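Local coordinates for protein TruD (Uncultured prochloron, PDB 4BS9) that probably forms heterocycles in the precursor peptides of cyanobactins such as trunkamide, working as a processive, zinc-containing adenylase of the YcaO family, at residues A[116-121]-A[167-172]; A[209-214]-A[318-323]; A[436-441]-A[519-524]. All coordinates share one frame; numbering follows the deposited sequence.

Contact 1: residues A[116-121]-A[167-172]; sequences TTAGKG and YLQPEL
At the C-terminal end of strand 112-117, in the parallel part of a mixed sheet where the strand order 140-142, 112-117, 160-163, 186-190 is reminiscent of a Rossmann-like fold, Ala118 and Gly119 leave the strand and rest against Gln169, Glu171 and Leu172. These three belong to the turn that follows the neighbouring strand 160-163 and leads into helix 172-182. That turn is a type I beta turn from Gln169 to Leu172, closed by Leu172 N donating to Gln169 O at 3.2 Å. The Gln169 side chain sets off opposite its own backbone N (chi1 -164°) and then bends at chi2 (67°), which lays one face of its amide over Gly119 CA, 3.3 Å from Gln169 CD. On the buried side, one methyl of Leu172, CD2, meets Ala118 CB at 3.5 Å. The same leucine also packs on Val162, Leu188 and Trp210, which ties the turn to the sheet and to helix 210-217. Glu171 reaches out from the exposed side and brings its carboxylate close to Ala118 O; both are acceptors, so no hydrogen bond joins them, and at this resolution the exact approach is doubtful. Shortening Gln169 to an alanine would probably take the amide off Gly119 CA, opening a gap there and leaving the loop after the strand less restrained. The backbone of Ala118 is paired with Leu163 of the same sheet. With no hydrogen bond between the two segments, the contact depends on shape: apolar carbon against carbon on the inside, and an amide laid against a bare glycine on the outside.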
ATOM      1  N   THR A 116       9.467  29.666  20.841  1.00 60.07           N
ATOM      2  CA  THR A 116       8.362  30.132  21.704  1.00 63.50           C
ATOM      3  C   THR A 116       7.347  29.030  21.980  1.00 64.32           C
ATOM      4  O   THR A 116       7.439  27.927  21.430  1.00 65.08           O
ATOM      5  CB  THR A 116       7.576  31.298  21.064  1.00 64.84           C
ATOM      6  OG1 THR A 116       6.956  30.837  19.860  1.00 67.43           O
ATOM      7  CG2 THR A 116       8.483  32.473  20.733  1.00 69.13           C
ATOM      8  N   THR A 117       6.363  29.352  22.812  1.00 64.10           N
ATOM      9  CA  THR A 117       5.335  28.411  23.189  1.00 63.03           C
ATOM     10  C   THR A 117       3.966  28.965  22.861  1.00 65.72           C
ATOM     11  O   THR A 117       3.797  30.174  22.770  1.00 69.56           O
ATOM     12  CB  THR A 117       5.417  28.117  24.682  1.00 63.01           C
ATOM     13  OG1 THR A 117       5.232  29.336  25.420  1.00 66.25           O
ATOM     14  CG2 THR A 117       6.758  27.520  24.993  1.00 62.18           C
ATOM     15  N   ALA A 118       2.986  28.078  22.694  1.00 66.40           N
ATOM     16  CA  ALA A 118       1.643  28.489  22.345  1.00 65.68           C
ATOM     17  C   ALA A 118       0.759  28.341  23.548  1.00 69.88           C
ATOM     18  O   ALA A 118       0.200  29.315  24.039  1.00 81.94           O
ATOM     19  CB  ALA A 118       1.108  27.674  21.198  1.00 64.14           C
ATOM     20  N   GLY A 119       0.619  27.137  24.060  1.00 67.22           N
ATOM     21  CA  GLY A 119      -0.291  26.968  25.193  1.00 70.07           C
ATOM     22  C   GLY A 119       0.273  27.433  26.520  1.00 70.35           C
ATOM     23  O   GLY A 119       1.136  28.310  26.578  1.00 68.98           O
ATOM     24  N   LYS A 120      -0.237  26.836  27.589  1.00 73.94           N
ATOM     25  CA  LYS A 120       0.378  26.927  28.903  1.00 80.80           C
ATOM     26  C   LYS A 120       1.092  25.611  29.222  1.00 80.43           C
ATOM     27  O   LYS A 120       1.607  25.434  30.316  1.00 79.12           O
ATOM     28  CB  LYS A 120      -0.685  27.199  29.965  1.00 87.53           C
ATOM     29  CG  LYS A 120      -1.488  28.483  29.777  1.00 92.60           C
ATOM     30  CD  LYS A 120      -2.693  28.484  30.718  1.00 99.53           C
ATOM     31  CE  LYS A 120      -3.163  29.886  31.097  1.00103.72           C
ATOM     32  NZ  LYS A 120      -3.817  29.904  32.441  1.00105.97           N
ATOM     33  N   GLY A 121       1.141  24.698  28.253  1.00 79.73           N
ATOM     34  CA  GLY A 121       1.544  23.323  28.518  1.00 78.18           C
ATOM     35  C   GLY A 121       2.925  22.958  28.040  1.00 76.03           C
ATOM     36  O   GLY A 121       3.169  21.820  27.682  1.00 76.02           O
ATOM     37  N   TYR A 167      -2.402  21.510  18.613  1.00 60.71           N
ATOM     38  CA  TYR A 167      -2.405  22.319  17.405  1.00 58.15           C
ATOM     39  C   TYR A 167      -3.656  23.158  17.293  1.00 58.93           C
ATOM     40  O   TYR A 167      -3.745  23.996  16.403  1.00 63.37           O
ATOM     41  CB  TYR A 167      -2.231  21.417  16.174  1.00 56.84           C
ATOM     42  CG  TYR A 167      -0.775  21.143  15.813  1.00 57.67           C
ATOM     43  CD1 TYR A 167       0.225  21.162  16.782  1.00 58.46           C
ATOM     44  CD2 TYR A 167      -0.397  20.860  14.506  1.00 55.86           C
ATOM     45  CE1 TYR A 167       1.543  20.917  16.461  1.00 56.06           C
ATOM     46  CE2 TYR A 167       0.928  20.614  14.184  1.00 53.73           C
ATOM     47  CZ  TYR A 167       1.886  20.639  15.172  1.00 54.09           C
ATOM     48  OH  TYR A 167       3.210  20.412  14.902  1.00 55.51           O
ATOM     49  N   LEU A 168      -4.623  22.939  18.184  1.00 59.01           N
ATOM     50  CA  LEU A 168      -5.814  23.800  18.264  1.00 59.09           C
ATOM     51  C   LEU A 168      -5.768  24.749  19.442  1.00 59.77           C
ATOM     52  O   LEU A 168      -6.759  25.403  19.757  1.00 60.23           O
ATOM     53  CB  LEU A 168      -7.098  22.969  18.297  1.00 58.45           C
ATOM     54  CG  LEU A 168      -7.340  22.184  17.007  1.00 59.27           C
ATOM     55  CD1 LEU A 168      -8.750  21.618  16.956  1.00 59.15           C
ATOM     56  CD2 LEU A 168      -7.072  23.067  15.788  1.00 60.43           C
ATOM     57  N   GLN A 169      -4.611  24.829  20.085  1.00 58.86           N
ATOM     58  CA  GLN A 169      -4.376  25.837  21.080  1.00 59.89           C
ATOM     59  C   GLN A 169      -4.849  27.200  20.558  1.00 61.51           C
ATOM     60  O   GLN A 169      -4.417  27.636  19.501  1.00 60.26           O
ATOM     61  CB  GLN A 169      -2.895  25.909  21.364  1.00 61.18           C
ATOM     62  CG  GLN A 169      -2.597  26.651  22.631  1.00 66.11           C
ATOM     63  CD  GLN A 169      -3.100  25.884  23.821  1.00 65.95           C
ATOM     64  OE1 GLN A 169      -3.953  26.365  24.548  1.00 67.50           O
ATOM     65  NE2 GLN A 169      -2.586  24.670  24.011  1.00 63.46           N
ATOM     66  N   PRO A 170      -5.757  27.869  21.285  1.00 63.51           N
ATOM     67  CA  PRO A 170      -6.329  29.158  20.871  1.00 62.96           C
ATOM     68  C   PRO A 170      -5.323  30.234  20.568  1.00 63.96           C
ATOM     69  O   PRO A 170      -5.566  31.058  19.716  1.00 65.46           O
ATOM     70  CB  PRO A 170      -7.121  29.582  22.091  1.00 63.19           C
ATOM     71  CG  PRO A 170      -7.569  28.299  22.661  1.00 63.14           C
ATOM     72  CD  PRO A 170      -6.440  27.343  22.471  1.00 62.07           C
ATOM     73  N   GLU A 171      -4.205  30.239  21.276  1.00 68.58           N
ATOM     74  CA  GLU A 171      -3.205  31.287  21.102  1.00 71.00           C
ATOM     75  C   GLU A 171      -2.633  31.370  19.673  1.00 65.59           C
ATOM     76  O   GLU A 171      -2.180  32.428  19.224  1.00 63.77           O
ATOM     77  CB  GLU A 171      -2.084  31.057  22.098  1.00 76.35           C
ATOM     78  CG  GLU A 171      -1.101  32.206  22.175  1.00 85.36           C
ATOM     79  CD  GLU A 171      -0.326  32.217  23.477  1.00 92.47           C
ATOM     80  OE1 GLU A 171      -0.966  32.023  24.542  1.00 97.56           O
ATOM     81  OE2 GLU A 171       0.913  32.421  23.434  1.00 93.17           O
ATOM     82  N   LEU A 172      -2.674  30.253  18.961  1.00 60.54           N
ATOM     83  CA  LEU A 172      -2.089  30.159  17.629  1.00 58.65           C
ATOM     84  C   LEU A 172      -2.758  31.089  16.624  1.00 59.91           C
ATOM     85  O   LEU A 172      -2.133  31.525  15.663  1.00 62.43           O
ATOM     86  CB  LEU A 172      -2.152  28.714  17.133  1.00 55.60           C
ATOM     87  CG  LEU A 172      -1.410  27.730  18.043  1.00 53.41           C
ATOM     88  CD1 LEU A 172      -1.844  26.303  17.777  1.00 52.72           C
ATOM     89  CD2 LEU A 172       0.089  27.879  17.888  1.00 53.02           C
TER

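Contact 2: residues A[209-214]-A[318-323]; sequences CWHCLA and CPTCGD. With ZN (zinc ion), chain B.
Cys209 and Cys212 face Cys318 and Cys321 across one zinc ion, each SG bonded to the metal at 2.4 Å. The four sulfurs stand round it tetrahedrally, Cys209 SG lying 3.8 Å from Cys318 SG and Cys212 SG equally far from Cys321 SG. In the next shell, backbone N-H groups point at the ligands: Cys209 N donates to Cys212 SG, and Cys321 N to Cys318 SG at 3.4 Å, almost straight at 176°. Such bonds would probably soften the negative charge of the thiolates. Two CxxC pairs, one at the start of helix 210-217 with Cys209 as its N-cap and one in the loop before helix 326-332, thus form a Cys4 zinc site that fastens segments far apart in sequence. Beside the metal, His211 ND1 and Thr320 OG1 share a hydrogen bond of 2.9 Å. The hydroxyl lies at the edge of the imidazole, near its plane, and the first torsion of His211 (CG opposite the backbone N, -168°) swings the ring over to it. His211 CE1 also touches Pro319 CG at 3.8 Å. Further out, Asn176 of helix 172-182 accepts from Trp210 N and packs against both Cys209 and Thr320, while Asp323 forms a salt bridge with Arg329.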
ATOM      1  N   CYS A 209      -2.167  28.889   6.024  1.00 61.63           N
ATOM      2  CA  CYS A 209      -1.949  29.467   7.342  1.00 59.57           C
ATOM      3  C   CYS A 209      -2.382  28.416   8.369  1.00 56.81           C
ATOM      4  O   CYS A 209      -2.869  27.342   7.998  1.00 54.29           O
ATOM      5  CB  CYS A 209      -2.698  30.789   7.479  1.00 60.36           C
ATOM      6  SG  CYS A 209      -4.429  30.560   7.811  1.00 64.29           S
ATOM      7  N   TRP A 210      -2.200  28.721   9.647  1.00 55.37           N
ATOM      8  CA  TRP A 210      -2.632  27.822  10.716  1.00 55.84           C
ATOM      9  C   TRP A 210      -4.132  27.571  10.711  1.00 57.76           C
ATOM     10  O   TRP A 210      -4.589  26.467  11.030  1.00 58.62           O
ATOM     11  CB  TRP A 210      -2.258  28.390  12.070  1.00 56.61           C
ATOM     12  CG  TRP A 210      -2.940  27.693  13.178  1.00 55.72           C
ATOM     13  CD1 TRP A 210      -2.537  26.549  13.794  1.00 54.93           C
ATOM     14  CD2 TRP A 210      -4.165  28.082  13.799  1.00 56.71           C
ATOM     15  NE1 TRP A 210      -3.431  26.205  14.767  1.00 57.12           N
ATOM     16  CE2 TRP A 210      -4.442  27.133  14.790  1.00 57.31           C
ATOM     17  CE3 TRP A 210      -5.058  29.141  13.609  1.00 57.41           C
ATOM     18  CZ2 TRP A 210      -5.568  27.214  15.595  1.00 56.94           C
ATOM     19  CZ3 TRP A 210      -6.173  29.219  14.402  1.00 56.85           C
ATOM     20  CH2 TRP A 210      -6.421  28.265  15.381  1.00 57.04           C
ATOM     21  N   HIS A 211      -4.891  28.614  10.392  1.00 58.28           N
ATOM     22  CA  HIS A 211      -6.339  28.505  10.180  1.00 58.60           C
ATOM     23  C   HIS A 211      -6.741  27.579   9.008  1.00 60.93           C
ATOM     24  O   HIS A 211      -7.833  26.974   9.023  1.00 64.83           O
ATOM     25  CB  HIS A 211      -6.960  29.896  10.025  1.00 57.47           C
ATOM     26  CG  HIS A 211      -8.447  29.898  10.092  1.00 59.47           C
ATOM     27  ND1 HIS A 211      -9.201  30.994   9.743  1.00 59.96           N
ATOM     28  CD2 HIS A 211      -9.330  28.916  10.414  1.00 58.98           C
ATOM     29  CE1 HIS A 211     -10.485  30.692   9.857  1.00 60.69           C
ATOM     30  NE2 HIS A 211     -10.587  29.440  10.270  1.00 59.44           N
ATOM     31  N   CYS A 212      -5.875  27.430   8.010  1.00 60.42           N
ATOM     32  CA  CYS A 212      -6.139  26.429   6.964  1.00 61.51           C
ATOM     33  C   CYS A 212      -6.163  25.047   7.593  1.00 59.20           C
ATOM     34  O   CYS A 212      -7.049  24.216   7.331  1.00 56.52           O
ATOM     35  CB  CYS A 212      -5.091  26.503   5.849  1.00 62.68           C
ATOM     36  SG  CYS A 212      -5.197  28.026   4.878  1.00 64.02           S
ATOM     37  N   LEU A 213      -5.172  24.835   8.452  1.00 59.50           N
ATOM     38  CA  LEU A 213      -5.021  23.602   9.205  1.00 59.05           C
ATOM     39  C   LEU A 213      -6.197  23.424  10.175  1.00 58.44           C
ATOM     40  O   LEU A 213      -6.867  22.399  10.180  1.00 55.97           O
ATOM     41  CB  LEU A 213      -3.687  23.632   9.955  1.00 58.36           C
ATOM     42  CG  LEU A 213      -3.507  22.566  11.030  1.00 63.01           C
ATOM     43  CD1 LEU A 213      -3.170  21.225  10.395  1.00 65.03           C
ATOM     44  CD2 LEU A 213      -2.427  22.976  12.008  1.00 64.11           C
ATOM     45  N   ALA A 214      -6.464  24.452  10.963  1.00 58.07           N
ATOM     46  CA  ALA A 214      -7.443  24.356  12.027  1.00 58.34           C
ATOM     47  C   ALA A 214      -8.879  24.060  11.583  1.00 59.72           C
ATOM     48  O   ALA A 214      -9.536  23.288  12.259  1.00 62.92           O
ATOM     49  CB  ALA A 214      -7.407  25.614  12.880  1.00 59.67           C
ATOM     50  N   CYS A 318      -9.953  30.655   2.677  1.00 55.30           N
ATOM     51  CA  CYS A 318      -9.632  30.745   4.060  1.00 57.71           C
ATOM     52  C   CYS A 318      -9.972  32.135   4.520  1.00 59.73           C
ATOM     53  O   CYS A 318      -9.450  33.098   3.974  1.00 65.35           O
ATOM     54  CB  CYS A 318      -8.153  30.496   4.271  1.00 60.49           C
ATOM     55  SG  CYS A 318      -7.728  30.824   5.967  1.00 62.62           S
ATOM     56  N   PRO A 319     -10.858  32.260   5.512  1.00 60.66           N
ATOM     57  CA  PRO A 319     -11.191  33.593   6.033  1.00 62.32           C
ATOM     58  C   PRO A 319      -9.970  34.408   6.482  1.00 60.68           C
ATOM     59  O   PRO A 319      -9.947  35.607   6.298  1.00 64.66           O
ATOM     60  CB  PRO A 319     -12.087  33.298   7.237  1.00 62.69           C
ATOM     61  CG  PRO A 319     -12.610  31.926   7.013  1.00 61.81           C
ATOM     62  CD  PRO A 319     -11.581  31.190   6.213  1.00 60.69           C
ATOM     63  N   THR A 320      -8.970  33.763   7.057  1.00 59.50           N
ATOM     64  CA  THR A 320      -7.785  34.478   7.517  1.00 62.50           C
ATOM     65  C   THR A 320      -6.809  34.847   6.381  1.00 64.40           C
ATOM     66  O   THR A 320      -6.447  36.013   6.250  1.00 68.82           O
ATOM     67  CB  THR A 320      -7.045  33.693   8.621  1.00 61.41           C
ATOM     68  OG1 THR A 320      -7.907  33.543   9.748  1.00 60.67           O
ATOM     69  CG2 THR A 320      -5.822  34.424   9.071  1.00 63.34           C
ATOM     70  N   CYS A 321      -6.375  33.880   5.577  1.00 63.89           N
ATOM     71  CA  CYS A 321      -5.355  34.159   4.564  1.00 65.54           C
ATOM     72  C   CYS A 321      -5.844  34.069   3.110  1.00 64.78           C
ATOM     73  O   CYS A 321      -5.039  34.113   2.194  1.00 64.95           O
ATOM     74  CB  CYS A 321      -4.158  33.239   4.772  1.00 66.50           C
ATOM     75  SG  CYS A 321      -4.362  31.614   4.027  1.00 65.57           S
ATOM     76  N   GLY A 322      -7.151  33.986   2.904  1.00 63.90           N
ATOM     77  CA  GLY A 322      -7.709  33.838   1.567  1.00 65.13           C
ATOM     78  C   GLY A 322      -8.884  34.763   1.314  1.00 66.66           C
ATOM     79  O   GLY A 322      -8.916  35.874   1.832  1.00 70.39           O
ATOM     80  N   ASP A 323      -9.836  34.305   0.499  1.00 67.13           N
ATOM     81  CA  ASP A 323     -11.032  35.083   0.159  1.00 67.12           C
ATOM     82  C   ASP A 323     -12.301  34.441   0.742  1.00 65.97           C
ATOM     83  O   ASP A 323     -12.842  33.470   0.213  1.00 63.67           O
ATOM     84  CB  ASP A 323     -11.152  35.238  -1.354  1.00 68.82           C
ATOM     85  CG  ASP A 323     -12.303  36.147  -1.766  1.00 73.81           C
ATOM     86  OD1 ASP A 323     -12.967  36.755  -0.885  1.00 79.38           O
ATOM     87  OD2 ASP A 323     -12.543  36.258  -2.988  1.00 75.92           O
TER
HETATM   88 ZN    ZN B1782      -5.432  30.257   5.692  1.00 54.37          ZN

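Contact 3: residues A[436-441]-A[519-524]; sequences SGIFQG and CYYRYP
Gly437 and Phe439 each use one backbone atom to hold Tyr521, whose N and O are both satisfied across the contact. Tyr521 N donates to Gly437 O at 3.0 Å, but the bond is bent (137° at the hydrogen) and the donor stands well above the carbonyl plane. Phe439 N donates to Tyr521 O, also at 3.0 Å, and this bond is straighter at 157°, its donor tilted only slightly from the carbonyl plane. Together the two bonds give the pattern of a single parallel beta bridge centred on Ile438 and Tyr521, joining the residues that leave helix 425-437 to the loop after helix 516-519 within the YcaO region. Gly437 O also lies near Tyr520 CB and at the edge of that ring, in its plane. Tyr521 CD2 lies against the C and CA of Gly437, while Ile438 N is at the edge of the ring; a side chain on Gly437 would probably collide with it. Phe439, whose CG is opposite its backbone N (chi1 -179°), turns its ring toward Tyr523 and Pro524. The edge of Tyr523 comes up to one face in a T-shaped stack, Tyr523 CD1 lying 3.9 Å from Phe439 CZ, and Pro524 CD touches Phe439 CD2 at 3.5 Å. Over the opposite face lies Gly441 N, which is hydrogen-bonded to Glu443, as is Gln440 N, while Ser436 O accepts from Arg729. The Tyr523 hydroxyl finds its partner in Asp499. Ile438 CD1 packs over one face of the Arg522 guanidinium, 3.4 Å from NH2; that nitrogen also has a weak, long ion pair with Glu222.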
ATOM      1  N   SER A 436     -18.608  18.239   1.748  1.00 54.33           N
ATOM      2  CA  SER A 436     -18.857  19.495   1.049  1.00 53.84           C
ATOM      3  C   SER A 436     -20.194  20.109   1.482  1.00 55.35           C
ATOM      4  O   SER A 436     -20.315  21.332   1.598  1.00 54.24           O
ATOM      5  CB  SER A 436     -18.812  19.278  -0.461  1.00 53.23           C
ATOM      6  OG  SER A 436     -17.623  18.592  -0.843  1.00 53.70           O
ATOM      7  N   GLY A 437     -21.184  19.256   1.758  1.00 59.22           N
ATOM      8  CA  GLY A 437     -22.522  19.708   2.188  1.00 56.27           C
ATOM      9  C   GLY A 437     -22.555  20.369   3.550  1.00 53.43           C
ATOM     10  O   GLY A 437     -23.439  21.176   3.835  1.00 53.25           O
ATOM     11  N   ILE A 438     -21.581  20.045   4.386  1.00 51.65           N
ATOM     12  CA  ILE A 438     -21.559  20.576   5.730  1.00 53.87           C
ATOM     13  C   ILE A 438     -21.341  22.081   5.727  1.00 54.27           C
ATOM     14  O   ILE A 438     -20.410  22.586   5.097  1.00 54.79           O
ATOM     15  CB  ILE A 438     -20.463  19.930   6.583  1.00 55.57           C
ATOM     16  CG1 ILE A 438     -20.654  18.417   6.591  1.00 55.92           C
ATOM     17  CG2 ILE A 438     -20.505  20.488   7.998  1.00 54.09           C
ATOM     18  CD1 ILE A 438     -19.654  17.691   7.437  1.00 57.94           C
ATOM     19  N   PHE A 439     -22.206  22.762   6.467  1.00 55.18           N
ATOM     20  CA  PHE A 439     -22.277  24.218   6.518  1.00 56.37           C
ATOM     21  C   PHE A 439     -21.048  24.743   7.223  1.00 55.77           C
ATOM     22  O   PHE A 439     -20.813  24.445   8.378  1.00 58.09           O
ATOM     23  CB  PHE A 439     -23.540  24.613   7.286  1.00 56.32           C
ATOM     24  CG  PHE A 439     -23.770  26.090   7.411  1.00 56.21           C
ATOM     25  CD1 PHE A 439     -24.215  26.833   6.334  1.00 57.45           C
ATOM     26  CD2 PHE A 439     -23.631  26.721   8.633  1.00 55.99           C
ATOM     27  CE1 PHE A 439     -24.474  28.191   6.461  1.00 57.68           C
ATOM     28  CE2 PHE A 439     -23.877  28.075   8.766  1.00 55.47           C
ATOM     29  CZ  PHE A 439     -24.298  28.812   7.680  1.00 56.60           C
ATOM     30  N   GLN A 440     -20.245  25.500   6.511  1.00 55.15           N
ATOM     31  CA  GLN A 440     -19.061  26.055   7.093  1.00 56.57           C
ATOM     32  C   GLN A 440     -19.318  27.430   7.682  1.00 56.97           C
ATOM     33  O   GLN A 440     -18.713  27.775   8.676  1.00 62.83           O
ATOM     34  CB  GLN A 440     -17.927  26.106   6.065  1.00 57.89           C
ATOM     35  CG  GLN A 440     -17.382  24.727   5.701  1.00 59.69           C
ATOM     36  CD  GLN A 440     -16.160  24.773   4.799  1.00 64.51           C
ATOM     37  OE1 GLN A 440     -15.596  25.844   4.514  1.00 66.61           O
ATOM     38  NE2 GLN A 440     -15.751  23.606   4.325  1.00 68.12           N
ATOM     39  N   GLY A 441     -20.206  28.217   7.098  1.00 57.31           N
ATOM     40  CA  GLY A 441     -20.293  29.633   7.457  1.00 58.51           C
ATOM     41  C   GLY A 441     -20.126  30.612   6.295  1.00 60.85           C
ATOM     42  O   GLY A 441     -20.693  31.698   6.354  1.00 59.30           O
ATOM     43  N   CYS A 519     -30.510  23.511   2.621  1.00 62.26           N
ATOM     44  CA  CYS A 519     -29.464  23.427   1.608  1.00 60.32           C
ATOM     45  C   CYS A 519     -28.153  22.832   2.083  1.00 59.17           C
ATOM     46  O   CYS A 519     -27.409  22.304   1.262  1.00 59.25           O
ATOM     47  CB  CYS A 519     -29.209  24.809   1.025  1.00 62.01           C
ATOM     48  SG  CYS A 519     -30.639  25.440   0.122  1.00 63.92           S
ATOM     49  N   TYR A 520     -27.867  22.902   3.387  1.00 59.16           N
ATOM     50  CA  TYR A 520     -26.578  22.428   3.933  1.00 59.24           C
ATOM     51  C   TYR A 520     -26.773  21.587   5.184  1.00 59.96           C
ATOM     52  O   TYR A 520     -27.671  21.859   5.988  1.00 60.90           O
ATOM     53  CB  TYR A 520     -25.647  23.618   4.239  1.00 59.61           C
ATOM     54  CG  TYR A 520     -25.321  24.455   3.012  1.00 58.28           C
ATOM     55  CD1 TYR A 520     -24.356  24.046   2.103  1.00 58.98           C
ATOM     56  CD2 TYR A 520     -25.998  25.636   2.754  1.00 58.74           C
ATOM     57  CE1 TYR A 520     -24.074  24.794   0.969  1.00 61.29           C
ATOM     58  CE2 TYR A 520     -25.720  26.398   1.629  1.00 61.64           C
ATOM     59  CZ  TYR A 520     -24.758  25.974   0.736  1.00 62.78           C
ATOM     60  OH  TYR A 520     -24.477  26.729  -0.382  1.00 64.38           O
ATOM     61  N   TYR A 521     -25.939  20.556   5.347  1.00 62.01           N
ATOM     62  CA  TYR A 521     -25.973  19.735   6.569  1.00 61.38           C
ATOM     63  C   TYR A 521     -25.461  20.586   7.744  1.00 62.45           C
ATOM     64  O   TYR A 521     -24.633  21.473   7.567  1.00 63.88           O
ATOM     65  CB  TYR A 521     -25.128  18.457   6.457  1.00 58.11           C
ATOM     66  CG  TYR A 521     -25.349  17.588   5.237  1.00 57.19           C
ATOM     67  CD1 TYR A 521     -26.509  16.835   5.075  1.00 59.87           C
ATOM     68  CD2 TYR A 521     -24.376  17.480   4.266  1.00 56.62           C
ATOM     69  CE1 TYR A 521     -26.705  16.015   3.961  1.00 58.50           C
ATOM     70  CE2 TYR A 521     -24.558  16.687   3.150  1.00 58.60           C
ATOM     71  CZ  TYR A 521     -25.723  15.942   2.998  1.00 58.95           C
ATOM     72  OH  TYR A 521     -25.869  15.137   1.877  1.00 57.22           O
ATOM     73  N   ARG A 522     -25.991  20.315   8.926  1.00 65.44           N
ATOM     74  CA  ARG A 522     -25.594  20.971  10.171  1.00 66.10           C
ATOM     75  C   ARG A 522     -25.746  22.487  10.179  1.00 66.95           C
ATOM     76  O   ARG A 522     -24.901  23.187  10.731  1.00 69.85           O
ATOM     77  CB  ARG A 522     -24.164  20.591  10.541  1.00 67.89           C
ATOM     78  CG  ARG A 522     -23.888  19.097  10.576  1.00 71.94           C
ATOM     79  CD  ARG A 522     -22.571  18.769  11.289  1.00 77.87           C
ATOM     80  NE  ARG A 522     -21.898  17.604  10.693  1.00 86.24           N
ATOM     81  CZ  ARG A 522     -20.707  17.115  11.055  1.00 87.16           C
ATOM     82  NH1 ARG A 522     -20.009  17.662  12.041  1.00 93.99           N
ATOM     83  NH2 ARG A 522     -20.215  16.057  10.423  1.00 85.06           N
ATOM     84  N   TYR A 523     -26.817  23.006   9.584  1.00 67.95           N
ATOM     85  CA  TYR A 523     -27.084  24.444   9.676  1.00 66.02           C
ATOM     86  C   TYR A 523     -27.490  24.729  11.123  1.00 67.98           C
ATOM     87  O   TYR A 523     -28.325  24.032  11.660  1.00 73.31           O
ATOM     88  CB  TYR A 523     -28.195  24.864   8.705  1.00 64.72           C
ATOM     89  CG  TYR A 523     -28.565  26.318   8.854  1.00 67.37           C
ATOM     90  CD1 TYR A 523     -27.854  27.320   8.200  1.00 67.85           C
ATOM     91  CD2 TYR A 523     -29.598  26.702   9.696  1.00 70.24           C
ATOM     92  CE1 TYR A 523     -28.183  28.657   8.369  1.00 64.29           C
ATOM     93  CE2 TYR A 523     -29.920  28.031   9.870  1.00 67.01           C
ATOM     94  CZ  TYR A 523     -29.213  28.993   9.204  1.00 63.87           C
ATOM     95  OH  TYR A 523     -29.570  30.289   9.389  1.00 64.96           O
ATOM     96  N   PRO A 524     -26.897  25.740  11.770  1.00 69.80           N
ATOM     97  CA  PRO A 524     -27.204  25.935  13.197  1.00 71.60           C
ATOM     98  C   PRO A 524     -28.526  26.640  13.425  1.00 72.02           C
ATOM     99  O   PRO A 524     -28.634  27.832  13.170  1.00 78.19           O
ATOM    100  CB  PRO A 524     -26.051  26.824  13.683  1.00 68.37           C
ATOM    101  CG  PRO A 524     -25.657  27.602  12.482  1.00 67.23           C
ATOM    102  CD  PRO A 524     -25.894  26.704  11.288  1.00 68.06           C
TER

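The three contacts follow one another along the chain without interleaving. Contacts 1 and 2 have centres about 17 Å apart and meet directly: Trp210 NE1 lies 2.8 Å from Tyr167 O, a probable hydrogen bond, and 3.4 Å from Leu172 CD1. Trp210 follows the zinc ligand Cys209, so the turn of contact 1 adjoins the helix of the metal site, and the Leu172 side chain is about 12 Å from the zinc ion. Contact 3, in the YcaO region, stands apart; its centre is about 18 Å from that of contact 2, with nearest atoms about 7 Å apart, and about 29 Å from that of contact 1. It touches neither.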